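Local coordinates for protein mannose-specific lectin 3 chain 1 (Crocus vernus, PDB 3MEZ) that probably binds mannose as one bulb-type lectin chain of a heterotetramer, at residues F24-D29 / L62-A67; C30-Y35 / P72-P77; E20-V25 / P93-T98. All coordinates share one frame; numbering follows the deposited sequence.

Interaction 1: residues F24-D29 / L62-A67; sequences FVMQGD and LEIHSA
Met26 and Ile64 face each other from strands of two different sheets, and their meeting illustrates how a small all-beta domain builds a core from side chains alone. The contact holds no hydrogen bond across it: even the nearest alpha carbons, Met26 CA and Ile64 CA, stand 8.7 Å apart, so the intervening layer consists of side-chain atoms. Met26 reaches inward because its CG lies anti to the backbone N (chi1 -178°), after which the chain bends at the next bond (chi2 69°). The sulfur thereby comes against the short branch of the isoleucine, Met26 SD lying 4.3 Å from Ile64 CG2, an easy van der Waals distance. Two residues back along each strand the pattern repeats with an aromatic ring. Leu62 sends one methyl to the rim of Phe24, approaching in the plane of the ring and close to its far corner, with Leu62 CD1 3.8 Å from Phe24 CZ and 3.9 Å from Phe24 CE1. The two side chains come from opposite directions, so the leucine meets the end of the ring at its edge. All four residues are buried. Leu32 lies against both Phe24 and Ile64, Leu54 against both Met26 and Leu62, and Trp109 of the neighbouring subunit, chain 2 of the lectin, also packs on Leu62. Met26 is in addition the centre of an inverse gamma turn, which bends the backbone where strand 22-26 ends. Apolar rows from separate antiparallel sheets, turned toward a common interior, are characteristic of the beta-prism II fold of bulb-type lectins, in which three sheets enclose a hydrophobic core.

Interaction 2: residues C30-Y35 / P72-P77; sequences CNLVLY and PVWVYP
Leu32 and Trp74 form the tighter end of this contact, their side chains crossing at about a right angle. A single methyl does the touching: Leu32 CD1 rests 3.9 Å from Trp74 CZ3, on the benzene half of the indole. With CG anti to the backbone N (chi1 176°), the ring system is carried off the strand toward the leucine, and the second torsion (chi2 86°) sets its turn so that CZ3 meets Leu32. From its own strand, Tyr76 CB lies 3.1 Å above one indole face, offset toward the rim, and packs over part of it. The other end is looser. Cys30 SG comes within only 4.5 Å of Val73 CG1, and both Val73 and Trp74 are partly exposed, whereas Cys30 and Leu32 are buried. Cys30 is nevertheless firmly placed, since its sulfur is joined in a disulfide to Cys52. Val73 and Trp74 can both face inward because they form a classic beta bulge opposite Ile64, which itself packs against Cys30, Leu32 and Trp74. The contact thus spans two sheets: strand 32-35 runs between strands 22-26 and 41-42 in one, while strand 74-76 borders strand 62-65 at the margin of the other.

Interaction 3: residues E20-V25 / P93-T98; sequences ESAAFV and PDQHVT
Gln95 turns its two ends to different tasks: its OE1 accepts from the backbone N of Glu37, while the root of its side chain packs on Ala22, whose CB lies 4.1 Å from both Gln95 CB and Gln95 CA. The glutamine chain is extended beyond CG, and its amide carbon CD comes 4.4 Å from Ser21 OG. Asp94 closes an Asx turn round Gln95: Asp94 OD1 accepts the backbone N-H of His96, 3.1 Å from N to OD1, met from well above the carboxylate plane. No hydrogen bond runs directly between the two segments, although at the solvent end one water lies within hydrogen-bonding distance of both Glu20 OE1 and Pro93 O. Farthest inside, Val97 uses one methyl as a CH-pi donor to Phe24. With CG1 anti to the backbone N (chi1 179°), CG2 is the branch turned over the ring, and Val97 CG2 sits 4.0 Å from the centroid of the Phe24 ring, only 18° off its normal. Leu91, on strand 88-91, backs both Ala22 and Val97. Strand 22-26 lies between strands 16-19 and 32-35, whereas strand 97-106 pairs with 88-91 and, through Thr98, with a strand of the neighbouring chain 2 subunit.

In the fold
Interactions 1 and 2 are close companions, their centres about 6 Å apart, and join the same two sheets through successive strand pairs: 22-26 with 62-65, then 32-35 with 74-76. Interaction 3 starts again from strand 22-26 but turns to the third sheet, its centre about 16 Å from that of interaction 1. Phe24 serves both, giving its edge to one sheet and a face to another. Interaction 1 is wholly buried and apolar; interaction 2 is also apolar across its segments but partly exposed on the 72-77 side, and includes a cysteine held in a disulfide. Interaction 3 grades from a buried CH-pi contact to an exposed polar edge.

Interaction 1: residues F24-D29 / L62-A67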
ATOM      1  N   PHE A  24       8.519  13.069 -19.664  1.00 17.79           N
ATOM      2  CA  PHE A  24       9.809  13.770 -19.612  1.00 18.20           C
ATOM      3  C   PHE A  24      10.431  13.615 -20.970  1.00 18.63           C
ATOM      4  O   PHE A  24      10.951  12.594 -21.303  1.00 17.07           O
ATOM      5  CB  PHE A  24      10.686  13.157 -18.514  1.00 19.57           C
ATOM      6  CG  PHE A  24      11.958  13.930 -18.133  1.00 20.13           C
ATOM      7  CD1 PHE A  24      13.147  13.271 -18.040  1.00 20.80           C
ATOM      8  CD2 PHE A  24      11.951  15.245 -17.769  1.00 23.21           C
ATOM      9  CE1 PHE A  24      14.275  13.910 -17.668  1.00 19.59           C
ATOM     10  CE2 PHE A  24      13.094  15.877 -17.406  1.00 22.50           C
ATOM     11  CZ  PHE A  24      14.238  15.221 -17.357  1.00 24.25           C
ATOM     12  N   VAL A  25      10.369  14.668 -21.746  1.00 17.44           N
ATOM     13  CA  VAL A  25      10.622  14.553 -23.143  1.00 19.44           C
ATOM     14  C   VAL A  25      11.838  15.294 -23.707  1.00 20.43           C
ATOM     15  O   VAL A  25      11.999  16.440 -23.540  1.00 20.79           O
ATOM     16  CB  VAL A  25       9.289  14.706 -24.008  1.00 22.10           C
ATOM     17  CG1 VAL A  25       8.156  15.313 -23.248  1.00 21.41           C
ATOM     18  CG2 VAL A  25       9.499  15.329 -25.288  1.00 23.61           C
ATOM     19  N   MET A  26      12.637  14.563 -24.439  1.00 21.45           N
ATOM     20  CA  MET A  26      13.753  15.113 -25.149  1.00 21.70           C
ATOM     21  C   MET A  26      13.276  15.598 -26.519  1.00 21.20           C
ATOM     22  O   MET A  26      13.267  14.896 -27.464  1.00 22.38           O
ATOM     23  CB  MET A  26      14.871  14.080 -25.256  1.00 19.64           C
ATOM     24  CG  MET A  26      16.089  14.550 -25.915  1.00 21.25           C
ATOM     25  SD  MET A  26      17.018  15.748 -25.019  1.00 24.38           S
ATOM     26  CE  MET A  26      16.480  17.244 -25.684  1.00 22.89           C
ATOM     27  N   GLN A  27      12.869  16.836 -26.569  1.00 22.04           N
ATOM     28  CA  GLN A  27      12.257  17.387 -27.742  1.00 23.06           C
ATOM     29  C   GLN A  27      13.188  17.643 -28.921  1.00 24.77           C
ATOM     30  O   GLN A  27      14.358  17.813 -28.788  1.00 22.28           O
ATOM     31  CB  GLN A  27      11.431  18.626 -27.404  1.00 23.50           C
ATOM     32  CG  GLN A  27      10.339  18.441 -26.361  1.00 23.52           C
ATOM     33  CD  GLN A  27       9.596  19.712 -26.025  1.00 25.39           C
ATOM     34  OE1 GLN A  27       9.980  20.770 -26.422  1.00 30.35           O
ATOM     35  NE2 GLN A  27       8.573  19.598 -25.294  1.00 22.32           N
ATOM     36  N   GLY A  28      12.585  17.712 -30.086  1.00 23.79           N
ATOM     37  CA  GLY A  28      13.269  17.989 -31.308  1.00 26.22           C
ATOM     38  C   GLY A  28      13.872  19.364 -31.339  1.00 27.19           C
ATOM     39  O   GLY A  28      14.723  19.624 -32.096  1.00 28.74           O
ATOM     40  N   ASP A  29      13.398  20.242 -30.498  1.00 27.90           N
ATOM     41  CA  ASP A  29      13.924  21.588 -30.435  1.00 29.99           C
ATOM     42  C   ASP A  29      15.099  21.706 -29.477  1.00 29.41           C
ATOM     43  O   ASP A  29      15.574  22.767 -29.219  1.00 30.69           O
ATOM     44  CB  ASP A  29      12.820  22.601 -30.147  1.00 29.17           C
ATOM     45  CG  ASP A  29      12.297  22.532 -28.745  1.00 30.76           C
ATOM     46  OD1 ASP A  29      12.669  21.633 -28.016  1.00 31.01           O
ATOM     47  OD2 ASP A  29      11.494  23.396 -28.393  1.00 32.57           O
ATOM     48  N   LEU A  62      22.176  14.164 -15.500  1.00 19.04           N
ATOM     49  CA  LEU A  62      21.683  14.081 -16.859  1.00 19.82           C
ATOM     50  C   LEU A  62      22.578  14.922 -17.733  1.00 19.92           C
ATOM     51  O   LEU A  62      22.992  15.933 -17.310  1.00 24.21           O
ATOM     52  CB  LEU A  62      20.240  14.580 -16.962  1.00 16.19           C
ATOM     53  CG  LEU A  62      19.145  13.745 -16.327  1.00 19.86           C
ATOM     54  CD1 LEU A  62      17.883  14.457 -16.437  1.00 18.44           C
ATOM     55  CD2 LEU A  62      19.082  12.447 -16.997  1.00 14.96           C
ATOM     56  N   GLU A  63      22.872  14.481 -18.933  1.00 20.90           N
ATOM     57  CA  GLU A  63      23.613  15.223 -19.918  1.00 21.73           C
ATOM     58  C   GLU A  63      22.870  15.296 -21.242  1.00 23.11           C
ATOM     59  O   GLU A  63      22.562  14.293 -21.797  1.00 24.34           O
ATOM     60  CB  GLU A  63      24.959  14.550 -20.185  1.00 21.79           C
ATOM     61  CG  GLU A  63      25.761  14.154 -18.968  1.00 21.15           C
ATOM     62  CD  GLU A  63      27.186  13.740 -19.286  1.00 27.13           C
ATOM     63  OE1 GLU A  63      27.994  13.680 -18.390  1.00 27.56           O
ATOM     64  OE2 GLU A  63      27.494  13.506 -20.432  1.00 30.75           O
ATOM     65  N   ILE A  64      22.617  16.480 -21.749  1.00 23.17           N
ATOM     66  CA  ILE A  64      22.081  16.655 -23.092  1.00 24.60           C
ATOM     67  C   ILE A  64      23.229  16.838 -24.059  1.00 26.50           C
ATOM     68  O   ILE A  64      24.060  17.679 -23.855  1.00 27.07           O
ATOM     69  CB  ILE A  64      21.092  17.850 -23.192  1.00 22.59           C
ATOM     70  CG1 ILE A  64      19.882  17.655 -22.287  1.00 23.48           C
ATOM     71  CG2 ILE A  64      20.651  18.048 -24.570  1.00 24.22           C
ATOM     72  CD1 ILE A  64      18.975  18.805 -22.246  1.00 21.01           C
ATOM     73  N   HIS A  65      23.263  16.015 -25.093  1.00 28.24           N
ATOM     74  CA  HIS A  65      24.296  16.038 -26.131  1.00 30.32           C
ATOM     75  C   HIS A  65      23.726  16.364 -27.485  1.00 32.07           C
ATOM     76  O   HIS A  65      22.680  15.920 -27.823  1.00 31.12           O
ATOM     77  CB  HIS A  65      25.001  14.718 -26.254  1.00 29.32           C
ATOM     78  CG  HIS A  65      25.957  14.427 -25.157  1.00 35.24           C
ATOM     79  ND1 HIS A  65      25.610  13.706 -24.044  1.00 37.93           N
ATOM     80  CD2 HIS A  65      27.255  14.735 -25.009  1.00 37.55           C
ATOM     81  CE1 HIS A  65      26.652  13.586 -23.258  1.00 37.20           C
ATOM     82  NE2 HIS A  65      27.661  14.200 -23.820  1.00 38.29           N
ATOM     83  N   SER A  66      24.468  17.129 -28.254  1.00 33.51           N
ATOM     84  CA  SER A  66      24.034  17.626 -29.530  1.00 36.58           C
ATOM     85  C   SER A  66      24.774  16.962 -30.655  1.00 38.42           C
ATOM     86  O   SER A  66      25.794  16.392 -30.464  1.00 39.33           O
ATOM     87  CB  SER A  66      24.254  19.120 -29.611  1.00 36.31           C
ATOM     88  OG  SER A  66      23.829  19.607 -30.838  1.00 38.87           O
ATOM     89  N   ALA A  67      24.204  17.017 -31.833  1.00 41.51           N
ATOM     90  CA  ALA A  67      24.761  16.368 -32.998  1.00 43.70           C
ATOM     91  C   ALA A  67      26.098  16.956 -33.390  1.00 44.74           C
ATOM     92  O   ALA A  67      26.988  16.273 -33.785  1.00 45.65           O
ATOM     93  CB  ALA A  67      23.803  16.438 -34.132  1.00 43.85           C
TER

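Interaction 2: residues C30-Y35 / P72-P77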
ATOM      1  N   CYS A  30      15.503  20.569 -28.947  1.00 28.37           N
ATOM      2  CA  CYS A  30      16.591  20.363 -27.995  1.00 27.63           C
ATOM      3  C   CYS A  30      16.243  20.706 -26.537  1.00 26.41           C
ATOM      4  O   CYS A  30      17.043  20.579 -25.674  1.00 27.17           O
ATOM      5  CB  CYS A  30      17.930  20.998 -28.424  1.00 28.47           C
ATOM      6  SG  CYS A  30      19.442  20.235 -27.708  1.00 29.79           S
ATOM      7  N   ASN A  31      15.035  21.145 -26.296  1.00 24.83           N
ATOM      8  CA  ASN A  31      14.568  21.347 -24.953  1.00 24.26           C
ATOM      9  C   ASN A  31      14.081  20.046 -24.288  1.00 24.31           C
ATOM     10  O   ASN A  31      13.383  19.294 -24.889  1.00 24.18           O
ATOM     11  CB  ASN A  31      13.515  22.441 -24.926  1.00 25.81           C
ATOM     12  CG  ASN A  31      13.358  23.079 -23.579  1.00 27.47           C
ATOM     13  OD1 ASN A  31      14.209  23.026 -22.758  1.00 25.46           O
ATOM     14  ND2 ASN A  31      12.234  23.677 -23.372  1.00 33.15           N
ATOM     15  N   LEU A  32      14.499  19.831 -23.048  1.00 23.52           N
ATOM     16  CA  LEU A  32      14.087  18.735 -22.209  1.00 22.93           C
ATOM     17  C   LEU A  32      13.057  19.225 -21.219  1.00 23.10           C
ATOM     18  O   LEU A  32      13.353  20.002 -20.369  1.00 20.89           O
ATOM     19  CB  LEU A  32      15.271  18.259 -21.413  1.00 24.78           C
ATOM     20  CG  LEU A  32      15.445  16.802 -20.980  1.00 27.93           C
ATOM     21  CD1 LEU A  32      16.140  16.600 -19.646  1.00 24.19           C
ATOM     22  CD2 LEU A  32      14.239  16.018 -21.127  1.00 22.94           C
ATOM     23  N   VAL A  33      11.846  18.725 -21.364  1.00 21.78           N
ATOM     24  CA  VAL A  33      10.704  19.226 -20.666  1.00 22.19           C
ATOM     25  C   VAL A  33       9.964  18.130 -19.924  1.00 22.82           C
ATOM     26  O   VAL A  33       9.695  17.101 -20.472  1.00 23.44           O
ATOM     27  CB  VAL A  33       9.773  19.951 -21.648  1.00 23.43           C
ATOM     28  CG1 VAL A  33       8.583  20.593 -20.963  1.00 23.25           C
ATOM     29  CG2 VAL A  33      10.532  20.978 -22.410  1.00 23.10           C
ATOM     30  N   LEU A  34       9.643  18.399 -18.668  1.00 22.06           N
ATOM     31  CA  LEU A  34       8.760  17.583 -17.860  1.00 24.36           C
ATOM     32  C   LEU A  34       7.349  18.135 -18.000  1.00 24.16           C
ATOM     33  O   LEU A  34       7.120  19.249 -17.604  1.00 23.37           O
ATOM     34  CB  LEU A  34       9.112  17.699 -16.393  1.00 24.72           C
ATOM     35  CG  LEU A  34       8.833  16.582 -15.384  1.00 28.19           C
ATOM     36  CD1 LEU A  34       8.435  17.088 -14.050  1.00 24.43           C
ATOM     37  CD2 LEU A  34       7.941  15.506 -15.836  1.00 24.43           C
ATOM     38  N   TYR A  35       6.444  17.365 -18.576  1.00 22.39           N
ATOM     39  CA  TYR A  35       5.060  17.770 -18.644  1.00 23.55           C
ATOM     40  C   TYR A  35       4.273  16.986 -17.618  1.00 25.36           C
ATOM     41  O   TYR A  35       4.292  15.810 -17.598  1.00 23.95           O
ATOM     42  CB  TYR A  35       4.447  17.568 -20.020  1.00 23.23           C
ATOM     43  CG  TYR A  35       5.045  18.371 -21.105  1.00 20.62           C
ATOM     44  CD1 TYR A  35       6.047  17.871 -21.871  1.00 20.06           C
ATOM     45  CD2 TYR A  35       4.586  19.623 -21.395  1.00 23.54           C
ATOM     46  CE1 TYR A  35       6.582  18.603 -22.887  1.00 19.77           C
ATOM     47  CE2 TYR A  35       5.116  20.361 -22.411  1.00 24.05           C
ATOM     48  CZ  TYR A  35       6.119  19.846 -23.162  1.00 22.70           C
ATOM     49  OH  TYR A  35       6.662  20.584 -24.153  1.00 23.76           O
ATOM     50  N   PRO A  72      28.682  18.634 -23.865  1.00 34.03           N
ATOM     51  CA  PRO A  72      27.252  18.570 -23.650  1.00 33.03           C
ATOM     52  C   PRO A  72      26.616  19.936 -23.702  1.00 32.52           C
ATOM     53  O   PRO A  72      27.210  20.900 -23.387  1.00 32.56           O
ATOM     54  CB  PRO A  72      27.133  18.008 -22.243  1.00 33.73           C
ATOM     55  CG  PRO A  72      28.354  17.387 -21.976  1.00 35.22           C
ATOM     56  CD  PRO A  72      29.406  17.934 -22.823  1.00 33.99           C
ATOM     57  N   VAL A  73      25.415  19.980 -24.189  1.00 29.45           N
ATOM     58  CA  VAL A  73      24.608  21.138 -24.173  1.00 29.40           C
ATOM     59  C   VAL A  73      24.182  21.606 -22.785  1.00 28.39           C
ATOM     60  O   VAL A  73      23.990  22.766 -22.576  1.00 28.82           O
ATOM     61  CB  VAL A  73      23.387  20.891 -25.053  1.00 29.78           C
ATOM     62  CG1 VAL A  73      22.507  22.027 -25.004  1.00 28.42           C
ATOM     63  CG2 VAL A  73      23.852  20.669 -26.436  1.00 32.31           C
ATOM     64  N   TRP A  74      23.931  20.671 -21.888  1.00 25.52           N
ATOM     65  CA  TRP A  74      23.420  20.970 -20.570  1.00 24.55           C
ATOM     66  C   TRP A  74      23.795  19.823 -19.661  1.00 24.15           C
ATOM     67  O   TRP A  74      23.838  18.727 -20.067  1.00 23.77           O
ATOM     68  CB  TRP A  74      21.912  21.170 -20.693  1.00 23.17           C
ATOM     69  CG  TRP A  74      21.060  21.416 -19.497  1.00 23.58           C
ATOM     70  CD1 TRP A  74      20.802  22.593 -18.905  1.00 23.55           C
ATOM     71  CD2 TRP A  74      20.261  20.468 -18.843  1.00 22.24           C
ATOM     72  NE1 TRP A  74      19.929  22.430 -17.886  1.00 20.94           N
ATOM     73  CE2 TRP A  74      19.579  21.124 -17.831  1.00 23.08           C
ATOM     74  CE3 TRP A  74      20.062  19.103 -19.001  1.00 25.79           C
ATOM     75  CZ2 TRP A  74      18.739  20.475 -16.992  1.00 25.74           C
ATOM     76  CZ3 TRP A  74      19.253  18.478 -18.153  1.00 25.46           C
ATOM     77  CH2 TRP A  74      18.573  19.160 -17.181  1.00 22.00           C
ATOM     78  N   VAL A  75      24.112  20.123 -18.424  1.00 23.85           N
ATOM     79  CA  VAL A  75      24.400  19.115 -17.422  1.00 23.38           C
ATOM     80  C   VAL A  75      23.644  19.438 -16.173  1.00 24.22           C
ATOM     81  O   VAL A  75      23.626  20.555 -15.797  1.00 26.82           O
ATOM     82  CB  VAL A  75      25.878  19.049 -17.107  1.00 24.11           C
ATOM     83  CG1 VAL A  75      26.083  18.149 -15.980  1.00 22.87           C
ATOM     84  CG2 VAL A  75      26.641  18.584 -18.305  1.00 26.47           C
ATOM     85  N   TYR A  76      22.981  18.469 -15.576  1.00 22.27           N
ATOM     86  CA  TYR A  76      22.162  18.740 -14.413  1.00 23.42           C
ATOM     87  C   TYR A  76      22.132  17.593 -13.392  1.00 22.79           C
ATOM     88  O   TYR A  76      21.960  16.487 -13.740  1.00 22.34           O
ATOM     89  CB  TYR A  76      20.748  19.144 -14.835  1.00 23.56           C
ATOM     90  CG  TYR A  76      19.952  19.820 -13.763  1.00 23.41           C
ATOM     91  CD1 TYR A  76      19.247  19.092 -12.849  1.00 23.85           C
ATOM     92  CD2 TYR A  76      19.929  21.182 -13.653  1.00 22.64           C
ATOM     93  CE1 TYR A  76      18.545  19.692 -11.879  1.00 27.27           C
ATOM     94  CE2 TYR A  76      19.250  21.783 -12.676  1.00 27.17           C
ATOM     95  CZ  TYR A  76      18.553  21.037 -11.793  1.00 26.61           C
ATOM     96  OH  TYR A  76      17.862  21.624 -10.815  1.00 31.93           O
ATOM     97  N   PRO A  77      22.321  17.892 -12.125  1.00 24.03           N
ATOM     98  CA  PRO A  77      22.651  19.218 -11.645  1.00 24.53           C
ATOM     99  C   PRO A  77      24.054  19.623 -12.109  1.00 24.63           C
ATOM    100  O   PRO A  77      24.830  18.845 -12.548  1.00 22.86           O
ATOM    101  CB  PRO A  77      22.666  19.035 -10.136  1.00 25.14           C
ATOM    102  CG  PRO A  77      21.880  17.885  -9.897  1.00 26.20           C
ATOM    103  CD  PRO A  77      22.008  16.995 -11.031  1.00 22.79           C
TER

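Interaction 3: residues E20-V25 / P93-T98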
ATOM      1  N   GLU A  20       1.809   7.372 -16.286  1.00 23.71           N
ATOM      2  CA  GLU A  20       0.499   7.924 -16.128  1.00 25.29           C
ATOM      3  C   GLU A  20       0.352   9.241 -16.889  1.00 26.23           C
ATOM      4  O   GLU A  20       0.511   9.265 -18.049  1.00 28.37           O
ATOM      5  CB  GLU A  20       0.088   7.974 -14.684  1.00 26.86           C
ATOM      6  CG  GLU A  20      -0.030   6.646 -14.146  1.00 29.46           C
ATOM      7  CD  GLU A  20      -0.441   6.633 -12.708  1.00 37.80           C
ATOM      8  OE1 GLU A  20      -0.255   7.620 -12.016  1.00 38.67           O
ATOM      9  OE2 GLU A  20      -0.913   5.599 -12.267  1.00 37.90           O
ATOM     10  N   SER A  21       0.044  10.330 -16.240  1.00 27.14           N
ATOM     11  CA  SER A  21      -0.127  11.557 -17.000  1.00 28.00           C
ATOM     12  C   SER A  21       1.138  12.447 -17.094  0.50 25.96           C
ATOM     13  O   SER A  21       1.056  13.599 -17.478  0.50 25.46           O
ATOM     14  CB  SER A  21      -1.350  12.349 -16.536  1.00 29.31           C
ATOM     15  OG  SER A  21      -1.089  13.073 -15.383  0.50 31.35           O
ATOM     16  N   ALA A  22       2.275  11.908 -16.732  1.00 23.00           N
ATOM     17  CA  ALA A  22       3.517  12.623 -16.776  1.00 21.33           C
ATOM     18  C   ALA A  22       4.363  12.143 -17.946  1.00 21.45           C
ATOM     19  O   ALA A  22       4.364  10.994 -18.239  1.00 20.37           O
ATOM     20  CB  ALA A  22       4.222  12.419 -15.536  1.00 22.59           C
ATOM     21  N   ALA A  23       5.068  13.076 -18.587  1.00 18.92           N
ATOM     22  CA  ALA A  23       6.072  12.827 -19.623  1.00 18.34           C
ATOM     23  C   ALA A  23       7.355  13.655 -19.429  1.00 19.85           C
ATOM     24  O   ALA A  23       7.241  14.801 -19.107  1.00 19.27           O
ATOM     25  CB  ALA A  23       5.522  13.142 -20.949  1.00 16.97           C
ATOM     26  N   PHE A  24       8.519  13.069 -19.664  1.00 17.79           N
ATOM     27  CA  PHE A  24       9.809  13.770 -19.612  1.00 18.20           C
ATOM     28  C   PHE A  24      10.431  13.615 -20.970  1.00 18.63           C
ATOM     29  O   PHE A  24      10.951  12.594 -21.303  1.00 17.07           O
ATOM     30  CB  PHE A  24      10.686  13.157 -18.514  1.00 19.57           C
ATOM     31  CG  PHE A  24      11.958  13.930 -18.133  1.00 20.13           C
ATOM     32  CD1 PHE A  24      13.147  13.271 -18.040  1.00 20.80           C
ATOM     33  CD2 PHE A  24      11.951  15.245 -17.769  1.00 23.21           C
ATOM     34  CE1 PHE A  24      14.275  13.910 -17.668  1.00 19.59           C
ATOM     35  CE2 PHE A  24      13.094  15.877 -17.406  1.00 22.50           C
ATOM     36  CZ  PHE A  24      14.238  15.221 -17.357  1.00 24.25           C
ATOM     37  N   VAL A  25      10.369  14.668 -21.746  1.00 17.44           N
ATOM     38  CA  VAL A  25      10.622  14.553 -23.143  1.00 19.44           C
ATOM     39  C   VAL A  25      11.838  15.294 -23.707  1.00 20.43           C
ATOM     40  O   VAL A  25      11.999  16.440 -23.540  1.00 20.79           O
ATOM     41  CB  VAL A  25       9.289  14.706 -24.008  1.00 22.10           C
ATOM     42  CG1 VAL A  25       8.156  15.313 -23.248  1.00 21.41           C
ATOM     43  CG2 VAL A  25       9.499  15.329 -25.288  1.00 23.61           C
ATOM     44  N   PRO A  93       5.234   8.136  -9.396  1.00 21.55           N
ATOM     45  CA  PRO A  93       3.818   8.434  -9.192  1.00 23.18           C
ATOM     46  C   PRO A  93       3.581   9.854  -8.716  1.00 24.02           C
ATOM     47  O   PRO A  93       2.505  10.343  -8.811  1.00 25.57           O
ATOM     48  CB  PRO A  93       3.354   7.414  -8.168  1.00 23.41           C
ATOM     49  CG  PRO A  93       4.462   6.710  -7.766  1.00 24.54           C
ATOM     50  CD  PRO A  93       5.651   7.008  -8.579  1.00 20.81           C
ATOM     51  N   ASP A  94       4.640  10.494  -8.259  1.00 24.45           N
ATOM     52  CA  ASP A  94       4.653  11.909  -7.916  1.00 24.84           C
ATOM     53  C   ASP A  94       4.703  12.848  -9.103  1.00 24.18           C
ATOM     54  O   ASP A  94       4.627  14.017  -8.947  1.00 24.87           O
ATOM     55  CB  ASP A  94       5.727  12.264  -6.882  1.00 24.61           C
ATOM     56  CG  ASP A  94       7.138  11.976  -7.356  1.00 26.24           C
ATOM     57  OD1 ASP A  94       7.312  11.470  -8.442  1.00 26.12           O
ATOM     58  OD2 ASP A  94       8.050  12.239  -6.612  1.00 26.09           O
ATOM     59  N   GLN A  95       4.840  12.282 -10.278  1.00 23.00           N
ATOM     60  CA  GLN A  95       4.967  12.995 -11.535  1.00 22.95           C
ATOM     61  C   GLN A  95       6.258  13.808 -11.635  1.00 22.68           C
ATOM     62  O   GLN A  95       6.305  14.800 -12.268  1.00 23.05           O
ATOM     63  CB  GLN A  95       3.762  13.885 -11.781  1.00 24.52           C
ATOM     64  CG  GLN A  95       2.423  13.214 -11.807  1.00 22.03           C
ATOM     65  CD  GLN A  95       1.273  14.202 -11.875  1.00 30.96           C
ATOM     66  OE1 GLN A  95       1.381  15.230 -12.452  1.00 34.64           O
ATOM     67  NE2 GLN A  95       0.205  13.894 -11.222  1.00 35.22           N
ATOM     68  N   HIS A  96       7.284  13.330 -10.980  1.00 22.11           N
ATOM     69  CA  HIS A  96       8.595  13.941 -11.009  1.00 22.11           C
ATOM     70  C   HIS A  96       9.678  12.933 -11.329  1.00 20.37           C
ATOM     71  O   HIS A  96       9.483  11.794 -11.146  1.00 22.28           O
ATOM     72  CB  HIS A  96       8.881  14.662  -9.694  1.00 21.85           C
ATOM     73  CG  HIS A  96       8.395  16.063  -9.691  1.00 24.80           C
ATOM     74  ND1 HIS A  96       7.303  16.456  -8.970  1.00 28.95           N
ATOM     75  CD2 HIS A  96       8.797  17.141 -10.385  1.00 23.16           C
ATOM     76  CE1 HIS A  96       7.071  17.726  -9.192  1.00 28.20           C
ATOM     77  NE2 HIS A  96       7.963  18.164 -10.054  1.00 31.55           N
ATOM     78  N   VAL A  97      10.817  13.402 -11.794  1.00 21.23           N
ATOM     79  CA  VAL A  97      11.926  12.542 -12.052  1.00 19.46           C
ATOM     80  C   VAL A  97      12.938  12.728 -10.939  1.00 19.83           C
ATOM     81  O   VAL A  97      13.420  13.793 -10.724  1.00 19.58           O
ATOM     82  CB  VAL A  97      12.615  12.854 -13.394  1.00 19.50           C
ATOM     83  CG1 VAL A  97      13.788  11.955 -13.617  1.00 19.97           C
ATOM     84  CG2 VAL A  97      11.657  12.749 -14.522  1.00 19.74           C
ATOM     85  N   THR A  98      13.249  11.649 -10.271  1.00 18.57           N
ATOM     86  CA  THR A  98      14.214  11.593  -9.199  1.00 20.02           C
ATOM     87  C   THR A  98      15.335  10.607  -9.568  1.00 19.92           C
ATOM     88  O   THR A  98      15.087   9.569 -10.096  1.00 18.45           O
ATOM     89  CB  THR A  98      13.600  11.139  -7.871  1.00 20.29           C
ATOM     90  OG1 THR A  98      12.513  11.961  -7.510  1.00 21.00           O
ATOM     91  CG2 THR A  98      14.584  11.194  -6.823  1.00 20.86           C
TER
HETATM   92  O   HOH W   1       1.031   9.840 -11.552  1.00 40.95           O